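PDB 3PEF: 6-phosphogluconate dehydrogenase, NAD-binding from Geobacter metallireducens, which binds NADP+ and acts as a beta-hydroxyacid dehydrogenase with succinic semialdehyde reductase activity, probably interconverting succinic semialdehyde and gamma-hydroxybutyrate. Local coordinates for residues S124-P127 / A128-T132; E169-L172 / V173-V177; G77-G80 / V81-I85. The protein carries 2 engineered substitutions. One frame throughout, in Å; residues are numbered along the deposited sequence.

Contact 1. Residues S124-P127 / A128-T132. With NAP (NADP nicotinamide-adenine-dinucleotide phosphate), chain I.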
loop_
_atom_site.group_PDB
_atom_site.type_symbol
_atom_site.label_atom_id
_atom_site.label_comp_id
_atom_site.label_asym_id
_atom_site.label_seq_id
_atom_site.Cartn_x
_atom_site.Cartn_y
_atom_site.Cartn_z
ATOM N N SER A 124 -22.617 7.372 -14.807
ATOM C CA SER A 124 -23.114 6.055 -14.400
ATOM C C SER A 124 -24.549 5.806 -14.860
ATOM O O SER A 124 -24.972 6.298 -15.908
ATOM C CB SER A 124 -23.005 5.907 -12.876
ATOM O OG SER A 124 -23.207 4.567 -12.465
ATOM N N LYS A 125 -25.295 5.036 -14.074
ATOM C CA LYS A 125 -26.622 4.600 -14.487
ATOM C C LYS A 125 -27.560 5.786 -14.756
ATOM O O LYS A 125 -28.221 5.831 -15.790
ATOM C CB LYS A 125 -27.232 3.671 -13.435
ATOM C CG LYS A 125 -28.611 3.144 -13.800
ATOM C CD LYS A 125 -29.056 2.049 -12.799
ATOM C CE LYS A 125 -30.434 1.477 -13.181
ATOM N NZ LYS A 125 -30.916 0.497 -12.178
ATOM N N LYS A 126 -27.610 6.740 -13.832
ATOM C CA LYS A 126 -28.522 7.877 -13.972
ATOM C C LYS A 126 -28.169 8.710 -15.196
ATOM O O LYS A 126 -29.037 9.006 -16.006
ATOM C CB LYS A 126 -28.549 8.755 -12.708
ATOM C CG LYS A 126 -29.637 9.819 -12.724
ATOM C CD LYS A 126 -29.364 10.917 -11.728
ATOM C CE LYS A 126 -30.596 11.775 -11.482
ATOM N NZ LYS A 126 -31.283 12.182 -12.738
ATOM N N PRO A 127 -26.888 9.099 -15.335
ATOM C CA PRO A 127 -26.518 9.811 -16.564
ATOM C C PRO A 127 -26.767 9.012 -17.857
ATOM O O PRO A 127 -27.085 9.614 -18.885
ATOM C CB PRO A 127 -25.022 10.081 -16.371
ATOM C CG PRO A 127 -24.877 10.225 -14.893
ATOM C CD PRO A 127 -25.839 9.200 -14.301
ATOM N N ALA A 128 -26.606 7.692 -17.822
ATOM C CA ALA A 128 -26.938 6.878 -18.994
ATOM C C ALA A 128 -28.432 6.996 -19.328
ATOM O O ALA A 128 -28.811 7.122 -20.491
ATOM C CB ALA A 128 -26.557 5.429 -18.764
ATOM N N GLU A 129 -29.269 6.967 -18.297
ATOM C CA GLU A 129 -30.721 7.094 -18.462
ATOM C C GLU A 129 -31.134 8.480 -18.992
ATOM O O GLU A 129 -31.999 8.597 -19.860
ATOM C CB GLU A 129 -31.431 6.825 -17.127
ATOM C CG GLU A 129 -31.408 5.378 -16.660
ATOM C CD GLU A 129 -31.820 5.217 -15.183
ATOM O OE1 GLU A 129 -31.991 6.233 -14.477
ATOM O OE2 GLU A 129 -31.964 4.068 -14.723
ATOM N N ASP A 130 -30.492 9.520 -18.477
ATOM C CA ASP A 130 -30.815 10.898 -18.830
ATOM C C ASP A 130 -30.235 11.315 -20.185
ATOM O O ASP A 130 -30.626 12.345 -20.748
ATOM C CB ASP A 130 -30.305 11.856 -17.735
ATOM C CG ASP A 130 -30.922 11.582 -16.356
ATOM O OD1 ASP A 130 -31.955 10.875 -16.260
ATOM O OD2 ASP A 130 -30.365 12.086 -15.355
ATOM N N GLY A 131 -29.306 10.528 -20.713
ATOM C CA GLY A 131 -28.631 10.908 -21.950
ATOM C C GLY A 131 -27.552 11.944 -21.701
ATOM O O GLY A 131 -27.250 12.794 -22.527
ATOM N N THR A 132 -26.912 11.819 -20.553
ATOM C CA THR A 132 -26.083 12.872 -20.020
ATOM C C THR A 132 -24.604 12.410 -19.867
ATOM O O THR A 132 -23.803 13.013 -19.152
ATOM C CB THR A 132 -26.764 13.317 -18.713
ATOM O OG1 THR A 132 -27.357 14.615 -18.895
ATOM C CG2 THR A 132 -25.853 13.265 -17.545
HETATM P PA NAP I . -23.324 -4.857 -16.716
HETATM O O1A NAP I . -22.773 -5.929 -15.858
HETATM O O2A NAP I . -24.687 -4.413 -16.368
HETATM O O5B NAP I . -23.298 -5.315 -18.251
HETATM C C5B NAP I . -22.241 -6.087 -18.751
HETATM C C4B NAP I . -22.615 -6.470 -20.171
HETATM O O4B NAP I . -21.552 -7.218 -20.724
HETATM C C3B NAP I . -23.845 -7.373 -20.197
HETATM O O3B NAP I . -24.548 -7.028 -21.368
HETATM C C2B NAP I . -23.238 -8.751 -20.360
HETATM O O2B NAP I . -24.071 -9.700 -20.975
HETATM C C1B NAP I . -22.071 -8.408 -21.267
HETATM N N9A NAP I . -21.078 -9.491 -21.284
HETATM C C8A NAP I . -20.244 -9.853 -20.254
HETATM N N7A NAP I . -19.495 -10.902 -20.666
HETATM C C5A NAP I . -19.849 -11.214 -21.929
HETATM C C6A NAP I . -19.383 -12.181 -22.805
HETATM N N6A NAP I . -18.425 -13.015 -22.424
HETATM N N1A NAP I . -19.936 -12.275 -24.054
HETATM C C2A NAP I . -20.937 -11.399 -24.439
HETATM N N3A NAP I . -21.389 -10.430 -23.563
HETATM C C4A NAP I . -20.845 -10.338 -22.332
HETATM O O3 NAP I . -22.315 -3.632 -16.604
HETATM P PN NAP I . -22.392 -2.173 -17.215
HETATM O O1N NAP I . -22.239 -1.186 -16.133
HETATM O O2N NAP I . -23.530 -2.040 -18.145
HETATM O O5D NAP I . -20.998 -2.316 -18.009
HETATM C C5D NAP I . -20.840 -2.116 -19.389
HETATM C C4D NAP I . -19.522 -1.367 -19.574
HETATM O O4D NAP I . -19.637 -0.009 -19.223
HETATM C C3D NAP I . -18.435 -1.894 -18.659
HETATM O O3D NAP I . -17.251 -1.852 -19.425
HETATM C C2D NAP I . -18.388 -0.901 -17.508
HETATM O O2D NAP I . -17.108 -0.865 -16.940
HETATM C C1D NAP I . -18.675 0.375 -18.259
HETATM N N1N NAP I . -19.227 1.521 -17.503
HETATM C C2N NAP I . -20.119 1.329 -16.490
HETATM C C3N NAP I . -20.672 2.419 -15.823
HETATM C C7N NAP I . -21.691 2.204 -14.745
HETATM O O7N NAP I . -21.858 3.229 -13.829
HETATM N N7N NAP I . -22.409 1.074 -14.633
HETATM C C4N NAP I . -20.318 3.723 -16.187
HETATM C C5N NAP I . -19.429 3.907 -17.242
HETATM C C6N NAP I . -18.899 2.801 -17.907
HETATM P P2B NAP I . -25.187 -10.526 -20.123
HETATM O O1X NAP I . -25.489 -11.768 -20.949
HETATM O O2X NAP I . -24.605 -10.880 -18.792
HETATM O O3X NAP I . -26.408 -9.673 -19.925
#
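Lys126 and Asp130 form a salt bridge one turn apart on a local, largely surface-lying contact: the short helix 125-130, between strands 115-122 and 133-139 of the nucleotide-binding domain. NZ of Lys126 reaches Asp130 OD2 at 2.8 Å on its syn lone pair. The lysine leaves its backbone with CG anti to N (chi1 -171°) and turns at its last torsion (chi4 -47°) to bring the ammonium group over. Beside them, Lys125 and Glu129 meet less directly. CE of Lys125 lies 3.4 Å from Glu129 OE2, while the charged Lys125 NZ stays 4.5 Å from that oxygen, beyond a salt bridge, though the opposite charges probably still attract. Since Lys125 also packs on Ile11 and Ala231, an alanine here would probably leave the carboxylate of Glu129 without its nearby positive charge and strip cover from those two residues. Pro127 suits the first turn, where a backbone N-H has no helical acceptor to lose. Before the helix, Ser124 OG hydrogen-bonds the nicotinamide amide oxygen, O7N of NADP+, though the modelled length is too short to trust. At the other end Thr132 N donates to Pro127 O (2.8 Å), Gly131 takes positive phi, and Thr132 CG2 presses on Pro127 CB at 3.5 Å. Together with a weak bond from Gly131 N to Ala128 O, this is a Schellman motif, ending a helix that starts at the cofactor pocket.

Contact 2. Residues E169-L172 / V173-V177; sequences EMKL and VVNMV. With GOL (glycerol), chain J.
Lys171 and Asn175 face each other one turn apart on the long helix 166-194, and the lysine can be followed outward from its backbone. CB points away from 173-177. CG is anti to the backbone N, and a bend at the next torsion (chi2 58°) swings the rest of the chain forward along the helix, toward Asn175. CD thus passes 4.0 Å from Asn175 OD1, CE comes to 3.6 Å from that same oxygen, and NZ closes on it at 3.0 Å. The last contact is a hydrogen bond made from above the amide, NZ standing 46° out of the carbonyl plane. NZ also donates to O1 of a bound glycerol at 2.6 Å and to the backbone O of Val121, so three oxygens hold the tip. Asn175 suits its place by offering both halves of its amide: OD1 receives the lysine while ND2 gives a hydrogen bond to the same glycerol O1, at 3.2 Å, and a weak one to Asp240. The glycerol probably came from the crystallisation liquor. Lys171 is the predicted active-site residue, and the Lys-x-x-x-Asn spacing is characteristic of beta-hydroxyacid dehydrogenases. Glu169 turns its carboxylate to a salt bridge with Arg250, while apolar packing is seen at Met170, whose SD lies 4.0 Å from Val174 CG2. Leu172 leans on Pro99 of helix 99-111 and on Leu243 of helix 234-251, which also receives Met176, whereas Val173, Val174 and Val177 pack against Gly188, Met211 and Cys184 of the second subunit.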
loop_
_atom_site.group_PDB
_atom_site.type_symbol
_atom_site.label_atom_id
_atom_site.label_comp_id
_atom_site.label_asym_id
_atom_site.label_seq_id
_atom_site.Cartn_x
_atom_site.Cartn_y
_atom_site.Cartn_z
ATOM N N GLU A 169 -7.252 4.993 -22.691
ATOM C CA GLU A 169 -6.311 5.534 -21.717
ATOM C C GLU A 169 -6.942 6.628 -20.865
ATOM O O GLU A 169 -6.757 6.668 -19.653
ATOM C CB GLU A 169 -5.042 6.034 -22.427
ATOM C CG GLU A 169 -4.198 4.882 -22.916
ATOM C CD GLU A 169 -3.139 5.287 -23.918
ATOM O OE1 GLU A 169 -3.325 6.328 -24.575
ATOM O OE2 GLU A 169 -2.135 4.550 -24.058
ATOM N N MET A 170 -7.710 7.508 -21.494
ATOM C CA MET A 170 -8.371 8.568 -20.750
ATOM C C MET A 170 -9.363 7.971 -19.761
ATOM O O MET A 170 -9.421 8.364 -18.596
ATOM C CB MET A 170 -9.118 9.496 -21.699
ATOM C CG MET A 170 -9.936 10.555 -20.967
ATOM S SD MET A 170 -8.920 11.808 -20.163
ATOM C CE MET A 170 -8.149 12.614 -21.598
ATOM N N LYS A 171 -10.167 7.031 -20.247
ATOM C CA LYS A 171 -11.152 6.371 -19.404
ATOM C C LYS A 171 -10.484 5.723 -18.188
ATOM O O LYS A 171 -10.947 5.880 -17.057
ATOM C CB LYS A 171 -11.937 5.325 -20.206
ATOM C CG LYS A 171 -12.891 4.490 -19.357
ATOM C CD LYS A 171 -13.897 5.384 -18.629
ATOM C CE LYS A 171 -14.920 4.510 -17.921
ATOM N NZ LYS A 171 -15.828 5.300 -17.046
ATOM N N LEU A 172 -9.405 4.977 -18.424
ATOM C CA LEU A 172 -8.711 4.303 -17.325
ATOM C C LEU A 172 -8.100 5.290 -16.311
ATOM O O LEU A 172 -8.167 5.083 -15.103
ATOM C CB LEU A 172 -7.656 3.353 -17.873
ATOM C CG LEU A 172 -8.212 2.164 -18.668
ATOM C CD1 LEU A 172 -7.089 1.250 -19.096
ATOM C CD2 LEU A 172 -9.239 1.403 -17.800
ATOM N N VAL A 173 -7.501 6.367 -16.800
ATOM C CA VAL A 173 -6.916 7.348 -15.892
ATOM C C VAL A 173 -7.972 7.944 -14.990
ATOM O O VAL A 173 -7.827 8.007 -13.763
ATOM C CB VAL A 173 -6.254 8.488 -16.683
ATOM C CG1 VAL A 173 -6.116 9.706 -15.814
ATOM C CG2 VAL A 173 -4.909 8.024 -17.231
ATOM N N VAL A 174 -9.051 8.398 -15.612
ATOM C CA VAL A 174 -10.119 9.057 -14.884
ATOM C C VAL A 174 -10.812 8.124 -13.889
ATOM O O VAL A 174 -11.133 8.520 -12.758
ATOM C CB VAL A 174 -11.120 9.677 -15.883
ATOM C CG1 VAL A 174 -12.419 10.025 -15.205
ATOM C CG2 VAL A 174 -10.477 10.908 -16.560
ATOM N N ASN A 175 -11.042 6.880 -14.293
ATOM C CA ASN A 175 -11.657 5.924 -13.362
ATOM C C ASN A 175 -10.756 5.505 -12.217
ATOM O O ASN A 175 -11.221 5.151 -11.133
ATOM C CB ASN A 175 -12.176 4.691 -14.087
ATOM C CG ASN A 175 -13.646 4.788 -14.348
ATOM O OD1 ASN A 175 -14.143 5.871 -14.670
ATOM N ND2 ASN A 175 -14.369 3.686 -14.167
ATOM N N MET A 176 -9.456 5.530 -12.475
ATOM C CA MET A 176 -8.491 5.192 -11.448
ATOM C C MET A 176 -8.574 6.186 -10.296
ATOM O O MET A 176 -8.596 5.789 -9.134
ATOM C CB MET A 176 -7.074 5.189 -12.006
ATOM C CG MET A 176 -6.070 4.638 -11.004
ATOM S SD MET A 176 -4.380 4.837 -11.618
ATOM C CE MET A 176 -4.157 6.601 -11.369
ATOM N N VAL A 177 -8.621 7.475 -10.633
ATOM C CA VAL A 177 -8.776 8.537 -9.640
ATOM C C VAL A 177 -10.087 8.385 -8.871
ATOM O O VAL A 177 -10.128 8.517 -7.655
ATOM C CB VAL A 177 -8.758 9.923 -10.315
ATOM C CG1 VAL A 177 -9.099 10.999 -9.303
ATOM C CG2 VAL A 177 -7.384 10.185 -10.927
HETATM C C1 GOL J . -18.061 4.030 -14.056
HETATM O O1 GOL J . -17.312 4.135 -15.251
HETATM C C2 GOL J . -18.912 5.251 -13.675
HETATM O O2 GOL J . -18.539 6.468 -14.330
HETATM C C3 GOL J . -18.776 5.360 -12.153
HETATM O O3 GOL J . -19.825 6.052 -11.504
#

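Contact 3. Residues G77-G80 / V81-I85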
loop_
_atom_site.group_PDB
_atom_site.type_symbol
_atom_site.label_atom_id
_atom_site.label_comp_id
_atom_site.label_asym_id
_atom_site.label_seq_id
_atom_site.Cartn_x
_atom_site.Cartn_y
_atom_site.Cartn_z
ATOM N N GLY A 77 -15.266 -14.013 -31.700
ATOM C CA GLY A 77 -15.903 -15.312 -31.516
ATOM C C GLY A 77 -16.775 -15.777 -32.672
ATOM O O GLY A 77 -16.936 -15.072 -33.670
ATOM N N LYS A 78 -17.350 -16.971 -32.548
ATOM C CA LYS A 78 -18.275 -17.449 -33.570
ATOM C C LYS A 78 -19.522 -16.565 -33.620
ATOM O O LYS A 78 -20.037 -16.135 -32.576
ATOM C CB LYS A 78 -18.664 -18.916 -33.344
ATOM C CG LYS A 78 -19.377 -19.547 -34.551
ATOM C CD LYS A 78 -19.341 -21.079 -34.508
ATOM C CE LYS A 78 -20.203 -21.705 -35.604
ATOM N NZ LYS A 78 -19.715 -21.371 -36.967
ATOM N N HIS A 79 -19.982 -16.279 -34.831
ATOM C CA HIS A 79 -21.118 -15.385 -35.035
ATOM C C HIS A 79 -20.790 -13.977 -34.521
ATOM O O HIS A 79 -21.686 -13.187 -34.227
ATOM C CB HIS A 79 -22.383 -15.915 -34.336
ATOM C CG HIS A 79 -22.673 -17.358 -34.610
ATOM N ND1 HIS A 79 -22.855 -17.855 -35.882
ATOM C CD2 HIS A 79 -22.818 -18.411 -33.771
ATOM C CE1 HIS A 79 -23.094 -19.152 -35.817
ATOM N NE2 HIS A 79 -23.081 -19.513 -34.546
ATOM N N GLY A 80 -19.505 -13.664 -34.435
ATOM C CA GLY A 80 -19.077 -12.392 -33.886
ATOM C C GLY A 80 -19.082 -11.242 -34.870
ATOM O O GLY A 80 -19.409 -11.410 -36.046
ATOM N N VAL A 81 -18.708 -10.066 -34.375
ATOM C CA VAL A 81 -18.704 -8.855 -35.176
ATOM C C VAL A 81 -17.886 -9.031 -36.464
ATOM O O VAL A 81 -18.318 -8.630 -37.539
ATOM C CB VAL A 81 -18.184 -7.664 -34.355
ATOM C CG1 VAL A 81 -17.868 -6.452 -35.265
ATOM C CG2 VAL A 81 -19.206 -7.294 -33.287
ATOM N N LEU A 82 -16.719 -9.649 -36.350
ATOM C CA LEU A 82 -15.823 -9.826 -37.498
ATOM C C LEU A 82 -16.457 -10.671 -38.618
ATOM O O LEU A 82 -16.197 -10.449 -39.795
ATOM C CB LEU A 82 -14.500 -10.452 -37.035
ATOM C CG LEU A 82 -13.208 -9.623 -37.122
ATOM C CD1 LEU A 82 -13.450 -8.134 -36.964
ATOM C CD2 LEU A 82 -12.146 -10.117 -36.147
ATOM N N GLU A 83 -17.298 -11.628 -38.252
ATOM C CA GLU A 83 -17.998 -12.432 -39.255
ATOM C C GLU A 83 -18.998 -11.614 -40.079
ATOM O O GLU A 83 -19.395 -12.019 -41.175
ATOM C CB GLU A 83 -18.719 -13.607 -38.590
ATOM C CG GLU A 83 -17.808 -14.706 -38.052
ATOM C CD GLU A 83 -18.572 -15.974 -37.667
ATOM O OE1 GLU A 83 -19.775 -16.083 -38.000
ATOM O OE2 GLU A 83 -17.968 -16.869 -37.038
ATOM N N GLY A 84 -19.400 -10.458 -39.563
ATOM C CA GLY A 84 -20.492 -9.717 -40.166
ATOM C C GLY A 84 -20.172 -8.329 -40.697
ATOM O O GLY A 84 -20.915 -7.796 -41.522
ATOM N N ILE A 85 -19.089 -7.727 -40.219
ATOM C CA ILE A 85 -18.776 -6.357 -40.619
ATOM C C ILE A 85 -18.101 -6.310 -41.996
ATOM O O ILE A 85 -17.498 -7.289 -42.441
ATOM C CB ILE A 85 -17.895 -5.636 -39.561
ATOM C CG1 ILE A 85 -17.964 -4.114 -39.741
ATOM C CG2 ILE A 85 -16.452 -6.149 -39.601
ATOM C CD1 ILE A 85 -18.338 -3.342 -38.474
#
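Glu83 OE2 accepts a hydrogen bond from the backbone N of His79 at 3.0 Å, tying the short helix 81-84 back to the turn before it. That turn, Gly77 to Gly80, is a type II beta turn in the Rossmann-type domain, linking helix 68-76 to the weakly bonded helix 81-84. The bond reaches the carboxylate from above, 63° out of its plane. Glutamate is long enough for the task: with CG beside its own backbone N (chi1 -71°) and the chain extended beyond, it lies back over the turn, where OE2 also approaches Lys78 CA at 3.5 Å. A second, weak bond runs from Glu83 N to Gly80 O.

The imidazole of His79 and the carboxylate of Glu83 are inclined by 66°, with ND1 and OE1 4.1 Å apart. One face of that ring is covered by Lys78, whose CG stands 3.6 Å above the ring centre. Farther along the lysine, NZ remains 4.8 Å from Glu83 OE2, a separation at which the opposite charges may still attract weakly. His79 itself adopts the positive phi required at the third position of a type II turn. Gly80 suits the fourth because a CB there would collide with Gly77 O, the acceptor of the weak bond from Gly80 N that closes the turn. Behind the polar face, Val81 packs on Val74 and Val55, and Leu82 reaches Ala108 and Val109 of helix 99-111. Compact, beta-branched valine fits between helices 68-76 and 54-57, while the longer leucine spans from helix 68-76 to helix 99-111. As the chain leaves the helix, Val81 O is shared by two donors, Gly84 N and Ile85 N, each 2.9 Å away.

Overall arrangement
Contacts 1 and 2 belong to different parts of the chain, the nucleotide-binding region and the helical C-terminal region, yet approach the same site: their centres are 19 Å apart and their nearest atoms about 7 Å. Ser124 of contact 1 lies at the nicotinamide amide of NADP+, while the side chain of Lys171 in contact 2 comes to about 4 Å from the cofactor. The glycerol gripped in contact 2 also lies about 3 Å from the Ser124 side chain, so it sits between the two. Contact 3 stands apart, its centre 29 Å from each of the others. It lies with contact 1 in the nucleotide-binding region, and Gly77 is about 9 Å from the cofactor, near Glu73, a residue that hydrogen-bonds NADP+.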